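Local coordinates for major pollen allergen Jun a 1 (Juniperus ashei, PDB 1PXZ), which has low pectate lyase activity, cleaving galacturonan by elimination with calcium as cofactor, and is the major allergen of mountain cedar pollen, at residues Pro50-Arg64 with Ile78-Ile92. Sequence-based numbering, arbitrary orientation.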
loop_
_atom_site.group_PDB
_atom_site.type_symbol
_atom_site.label_atom_id
_atom_site.label_comp_id
_atom_site.label_asym_id
_atom_site.label_seq_id
_atom_site.Cartn_x
_atom_site.Cartn_y
_atom_site.Cartn_z
ATOM N N PRO A 50 23.936 7.388 -1.985
ATOM C CA PRO A 50 23.425 6.521 -0.932
ATOM C C PRO A 50 24.101 6.675 0.424
ATOM O O PRO A 50 23.416 6.484 1.439
ATOM C CB PRO A 50 23.694 5.102 -1.458
ATOM C CG PRO A 50 24.161 5.222 -2.854
ATOM C CD PRO A 50 24.372 6.663 -3.191
ATOM N N VAL A 51 25.389 6.992 0.480
ATOM C CA VAL A 51 26.096 6.984 1.763
ATOM C C VAL A 51 26.287 8.375 2.353
ATOM O O VAL A 51 26.699 8.547 3.511
ATOM C CB VAL A 51 27.479 6.317 1.644
ATOM C CG1 VAL A 51 27.337 4.829 1.353
ATOM C CG2 VAL A 51 28.330 7.011 0.576
ATOM N N ASN A 52 25.984 9.398 1.563
ATOM C CA ASN A 52 26.253 10.778 1.971
ATOM C C ASN A 52 25.367 11.687 1.133
ATOM O O ASN A 52 25.863 12.446 0.296
ATOM C CB ASN A 52 27.751 11.075 1.767
ATOM C CG ASN A 52 28.234 12.278 2.531
ATOM O OD1 ASN A 52 27.397 13.061 3.004
ATOM N ND2 ASN A 52 29.534 12.502 2.705
ATOM N N PRO A 53 24.049 11.593 1.315
ATOM C CA PRO A 53 23.113 12.379 0.500
ATOM C C PRO A 53 23.255 13.876 0.706
ATOM O O PRO A 53 23.516 14.364 1.802
ATOM C CB PRO A 53 21.739 11.903 0.984
ATOM C CG PRO A 53 21.986 11.316 2.338
ATOM C CD PRO A 53 23.372 10.720 2.290
ATOM N N THR A 54 23.065 14.652 -0.344
ATOM C CA THR A 54 23.251 16.094 -0.240
ATOM C C THR A 54 21.931 16.857 -0.224
ATOM O O THR A 54 20.944 16.422 -0.836
ATOM C CB THR A 54 24.130 16.591 -1.409
ATOM O OG1 THR A 54 24.162 18.025 -1.413
ATOM C CG2 THR A 54 23.542 16.188 -2.741
ATOM N N PRO A 55 21.923 18.003 0.443
ATOM C CA PRO A 55 20.725 18.845 0.538
ATOM C C PRO A 55 20.085 19.074 -0.819
ATOM O O PRO A 55 20.791 19.339 -1.802
ATOM C CB PRO A 55 21.281 20.165 1.106
ATOM C CG PRO A 55 22.395 19.674 1.992
ATOM C CD PRO A 55 23.074 18.603 1.172
ATOM N N GLY A 56 18.759 18.933 -0.893
ATOM C CA GLY A 56 18.111 19.113 -2.181
ATOM C C GLY A 56 17.722 17.789 -2.810
ATOM O O GLY A 56 16.891 17.785 -3.720
ATOM N N THR A 57 18.310 16.683 -2.372
ATOM C CA THR A 57 17.966 15.403 -2.996
ATOM C C THR A 57 16.866 14.708 -2.209
ATOM O O THR A 57 16.590 15.081 -1.062
ATOM C CB THR A 57 19.158 14.421 -3.082
ATOM O OG1 THR A 57 19.689 14.228 -1.766
ATOM C CG2 THR A 57 20.234 15.013 -3.986
ATOM N N LEU A 58 16.267 13.690 -2.825
ATOM C CA LEU A 58 15.187 12.973 -2.132
ATOM C C LEU A 58 15.720 12.235 -0.922
ATOM O O LEU A 58 15.143 12.223 0.177
ATOM C CB LEU A 58 14.524 12.031 -3.146
ATOM C CG LEU A 58 13.474 11.086 -2.553
ATOM C CD1 LEU A 58 12.384 11.887 -1.866
ATOM C CD2 LEU A 58 12.898 10.182 -3.646
ATOM N N ARG A 59 16.880 11.565 -1.069
ATOM C CA ARG A 59 17.376 10.770 0.055
ATOM C C ARG A 59 17.757 11.650 1.232
ATOM O O ARG A 59 17.544 11.269 2.379
ATOM C CB ARG A 59 18.563 9.894 -0.337
ATOM C CG ARG A 59 19.031 8.958 0.790
ATOM C CD ARG A 59 20.258 8.189 0.291
ATOM N NE ARG A 59 19.970 7.393 -0.903
ATOM C CZ ARG A 59 19.527 6.146 -0.863
ATOM N NH1 ARG A 59 19.307 5.524 0.293
ATOM N NH2 ARG A 59 19.303 5.507 -1.997
ATOM N N TYR A 60 18.316 12.836 0.984
ATOM C CA TYR A 60 18.573 13.709 2.142
ATOM C C TYR A 60 17.294 14.005 2.898
ATOM O O TYR A 60 17.211 13.915 4.112
ATOM C CB TYR A 60 19.206 15.013 1.648
ATOM C CG TYR A 60 19.587 15.999 2.739
ATOM C CD1 TYR A 60 20.849 15.961 3.322
ATOM C CD2 TYR A 60 18.696 16.969 3.180
ATOM C CE1 TYR A 60 21.220 16.855 4.322
ATOM C CE2 TYR A 60 19.054 17.861 4.175
ATOM C CZ TYR A 60 20.307 17.802 4.737
ATOM O OH TYR A 60 20.621 18.714 5.723
ATOM N N GLY A 61 16.229 14.435 2.227
ATOM C CA GLY A 61 15.070 14.764 3.062
ATOM C C GLY A 61 14.471 13.530 3.709
ATOM O O GLY A 61 14.005 13.566 4.853
ATOM N N ALA A 62 14.468 12.415 2.976
ATOM C CA ALA A 62 13.817 11.201 3.498
ATOM C C ALA A 62 14.548 10.621 4.693
ATOM O O ALA A 62 13.964 9.899 5.495
ATOM C CB ALA A 62 13.712 10.170 2.383
ATOM N N THR A 63 15.850 10.910 4.869
ATOM C CA THR A 63 16.575 10.307 5.973
ATOM C C THR A 63 16.721 11.233 7.181
ATOM O O THR A 63 17.340 10.826 8.175
ATOM C CB THR A 63 18.007 9.887 5.546
ATOM O OG1 THR A 63 18.639 11.012 4.919
ATOM C CG2 THR A 63 17.948 8.761 4.522
ATOM N N ARG A 64 16.189 12.451 7.124
ATOM C CA ARG A 64 16.384 13.323 8.284
ATOM C C ARG A 64 15.619 12.777 9.481
ATOM O O ARG A 64 14.570 12.134 9.361
ATOM C CB ARG A 64 15.938 14.758 8.001
ATOM C CG ARG A 64 16.723 15.527 6.965
ATOM C CD ARG A 64 18.232 15.574 7.181
ATOM N NE ARG A 64 18.845 14.392 6.568
ATOM C CZ ARG A 64 20.125 14.053 6.657
ATOM N NH1 ARG A 64 21.006 14.792 7.333
ATOM N NH2 ARG A 64 20.548 12.947 6.059
ATOM N N ILE A 78 13.313 9.713 -11.087
ATOM C CA ILE A 78 14.475 9.497 -10.217
ATOM C C ILE A 78 14.885 8.034 -10.240
ATOM O O ILE A 78 14.053 7.138 -10.054
ATOM C CB ILE A 78 14.185 9.938 -8.765
ATOM C CG1 ILE A 78 13.971 11.435 -8.579
ATOM C CG2 ILE A 78 15.281 9.403 -7.851
ATOM C CD1 ILE A 78 13.314 11.848 -7.279
ATOM N N LYS A 79 16.178 7.805 -10.490
ATOM C CA LYS A 79 16.701 6.442 -10.450
ATOM C C LYS A 79 17.634 6.315 -9.243
ATOM O O LYS A 79 18.732 6.886 -9.217
ATOM C CB LYS A 79 17.435 6.025 -11.732
ATOM C CG LYS A 79 17.939 4.576 -11.679
ATOM C CD LYS A 79 18.580 4.146 -12.992
ATOM C CE LYS A 79 18.999 2.688 -12.969
ATOM N NZ LYS A 79 19.849 2.295 -14.129
ATOM N N LEU A 80 17.194 5.575 -8.232
ATOM C CA LEU A 80 18.028 5.461 -7.031
ATOM C C LEU A 80 19.171 4.480 -7.204
ATOM O O LEU A 80 19.088 3.519 -7.980
ATOM C CB LEU A 80 17.164 5.045 -5.836
ATOM C CG LEU A 80 16.039 6.009 -5.469
ATOM C CD1 LEU A 80 15.053 5.311 -4.542
ATOM C CD2 LEU A 80 16.592 7.266 -4.814
ATOM N N LYS A 81 20.258 4.682 -6.451
ATOM C CA LYS A 81 21.409 3.807 -6.609
ATOM C C LYS A 81 21.404 2.660 -5.600
ATOM O O LYS A 81 22.079 1.660 -5.819
ATOM C CB LYS A 81 22.723 4.560 -6.432
ATOM C CG LYS A 81 23.033 5.614 -7.489
ATOM C CD LYS A 81 24.474 6.060 -7.315
ATOM C CE LYS A 81 24.938 6.987 -8.422
ATOM N NZ LYS A 81 24.033 8.144 -8.627
ATOM N N MET A 82 20.665 2.849 -4.510
ATOM C CA MET A 82 20.503 1.840 -3.477
ATOM C C MET A 82 19.087 1.929 -2.900
ATOM O O MET A 82 18.425 2.939 -3.153
ATOM C CB MET A 82 21.534 2.033 -2.363
ATOM C CG MET A 82 22.969 1.737 -2.809
ATOM S SD MET A 82 23.275 -0.005 -3.142
ATOM C CE MET A 82 23.261 -0.673 -1.477
ATOM N N PRO A 83 18.626 0.945 -2.157
ATOM C CA PRO A 83 17.302 1.077 -1.517
ATOM C C PRO A 83 17.193 2.379 -0.730
ATOM O O PRO A 83 18.135 2.797 -0.059
ATOM C CB PRO A 83 17.295 -0.116 -0.554
ATOM C CG PRO A 83 18.139 -1.141 -1.252
ATOM C CD PRO A 83 19.279 -0.337 -1.849
ATOM N N LEU A 84 16.080 3.085 -0.839
ATOM C CA LEU A 84 15.911 4.315 -0.081
ATOM C C LEU A 84 15.150 3.991 1.197
ATOM O O LEU A 84 13.966 3.661 1.088
ATOM C CB LEU A 84 15.132 5.333 -0.893
ATOM C CG LEU A 84 14.653 6.577 -0.143
ATOM C CD1 LEU A 84 15.799 7.248 0.598
ATOM C CD2 LEU A 84 13.992 7.546 -1.116
ATOM N N TYR A 85 15.835 4.088 2.327
ATOM C CA TYR A 85 15.164 3.948 3.612
ATOM C C TYR A 85 14.577 5.291 4.028
ATOM O O TYR A 85 15.291 6.296 4.072
ATOM C CB TYR A 85 16.162 3.434 4.648
ATOM C CG TYR A 85 16.377 1.958 4.425
ATOM C CD1 TYR A 85 15.518 1.048 5.024
ATOM C CD2 TYR A 85 17.420 1.522 3.624
ATOM C CE1 TYR A 85 15.693 -0.308 4.833
ATOM C CE2 TYR A 85 17.592 0.163 3.433
ATOM C CZ TYR A 85 16.736 -0.732 4.034
ATOM O OH TYR A 85 16.915 -2.087 3.841
ATOM N N VAL A 86 13.283 5.290 4.299
ATOM C CA VAL A 86 12.532 6.489 4.633
ATOM C C VAL A 86 12.340 6.549 6.150
ATOM O O VAL A 86 11.748 5.638 6.752
ATOM C CB VAL A 86 11.159 6.557 3.942
ATOM C CG1 VAL A 86 10.414 7.823 4.386
ATOM C CG2 VAL A 86 11.244 6.549 2.418
ATOM N N ALA A 87 12.818 7.586 6.812
ATOM C CA ALA A 87 12.713 7.703 8.264
ATOM C C ALA A 87 11.282 7.908 8.727
ATOM O O ALA A 87 10.342 8.166 7.968
ATOM C CB ALA A 87 13.627 8.859 8.700
ATOM N N GLY A 88 11.017 7.837 10.033
ATOM C CA GLY A 88 9.633 8.079 10.468
ATOM C C GLY A 88 9.281 9.559 10.437
ATOM O O GLY A 88 10.188 10.389 10.273
ATOM N N HIS A 89 8.003 9.882 10.588
ATOM C CA HIS A 89 7.495 11.250 10.553
ATOM C C HIS A 89 7.880 11.930 9.253
ATOM O O HIS A 89 8.474 13.001 9.180
ATOM C CB HIS A 89 8.013 12.042 11.772
ATOM C CG HIS A 89 7.341 11.471 13.002
ATOM N ND1 HIS A 89 7.894 10.501 13.785
ATOM C CD2 HIS A 89 6.119 11.745 13.514
ATOM C CE1 HIS A 89 7.052 10.201 14.768
ATOM N NE2 HIS A 89 5.978 10.943 14.619
ATOM N N LYS A 90 7.547 11.243 8.154
ATOM C CA LYS A 90 7.834 11.804 6.842
ATOM C C LYS A 90 6.575 11.694 5.977
ATOM O O LYS A 90 5.892 10.683 6.134
ATOM C CB LYS A 90 8.948 11.055 6.110
ATOM C CG LYS A 90 10.333 11.123 6.738
ATOM C CD LYS A 90 10.858 12.547 6.746
ATOM C CE LYS A 90 12.186 12.627 7.497
ATOM N NZ LYS A 90 11.919 12.484 8.970
ATOM N N THR A 91 6.326 12.664 5.118
ATOM C CA THR A 91 5.385 12.544 4.008
ATOM C C THR A 91 6.199 12.697 2.727
ATOM O O THR A 91 7.021 13.616 2.668
ATOM C CB THR A 91 4.279 13.603 4.045
ATOM O OG1 THR A 91 3.519 13.357 5.241
ATOM C CG2 THR A 91 3.361 13.485 2.839
ATOM N N ILE A 92 5.992 11.795 1.782
ATOM C CA ILE A 92 6.525 12.098 0.423
ATOM C C ILE A 92 5.289 12.371 -0.410
ATOM O O ILE A 92 4.465 11.476 -0.584
ATOM C CB ILE A 92 7.417 10.969 -0.073
ATOM C CG1 ILE A 92 8.491 10.612 0.979
ATOM C CG2 ILE A 92 8.015 11.292 -1.435
ATOM C CD1 ILE A 92 9.459 9.533 0.498
HETATM O O HOH W 1 18.140 5.666 3.010
#
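Lys90 NZ, gripped by several backbone carbonyls, gives its shortest bond within the contact, 2.7 Å, to Arg64 O, while Gly88 O and Lys66 O also accept from it. The contact lies at one end of the parallel beta-helix of this pectate lyase: helix 58-63 lies against residues 78-92, whose strand 84-85 is outermost in its sheet, consistent with a cap at this end. Bends at chi2 (-64°) and chi4 (-73°) fold the Lys90 chain so that its ammonium group joins Arg64 to the backbone of Gly88, just before strand 90-93. Beside it, Ala87 N donates to Ala62 O at 2.9 Å, nearly straight.

At the other end of the helix, Arg59 reaches for two successive carbonyls. NH1 bonds Pro83 O at 3.0 Å and NH2 bonds Met82 O at 2.9 Å; both oxygens lie in the guanidinium plane, although NH2 stands above the carbonyl plane of Met82. Asp48 forms a salt bridge with NE, so the group is held along its edge and its rotation is probably fixed. Pro50 CA sits over one face and Leu84 CD1 over the opposite one, both offset toward the rim. A water accepts from Tyr85 N and, weakly, from Arg59 NH1.

Between these polar ends the packing is apolar. Leu84 forks under the helix: CD1 touches Arg59 CG and Ala62 CB, and CD2 meets Leu58 CD2 at 3.8 Å, the two leucines crossing at about a right angle. Leu58 CD2 also packs against Ile78 CD1. The Pro50 ring lies across the Met82 side chain, with Pro50 CG 3.7 Å from Met82 CG.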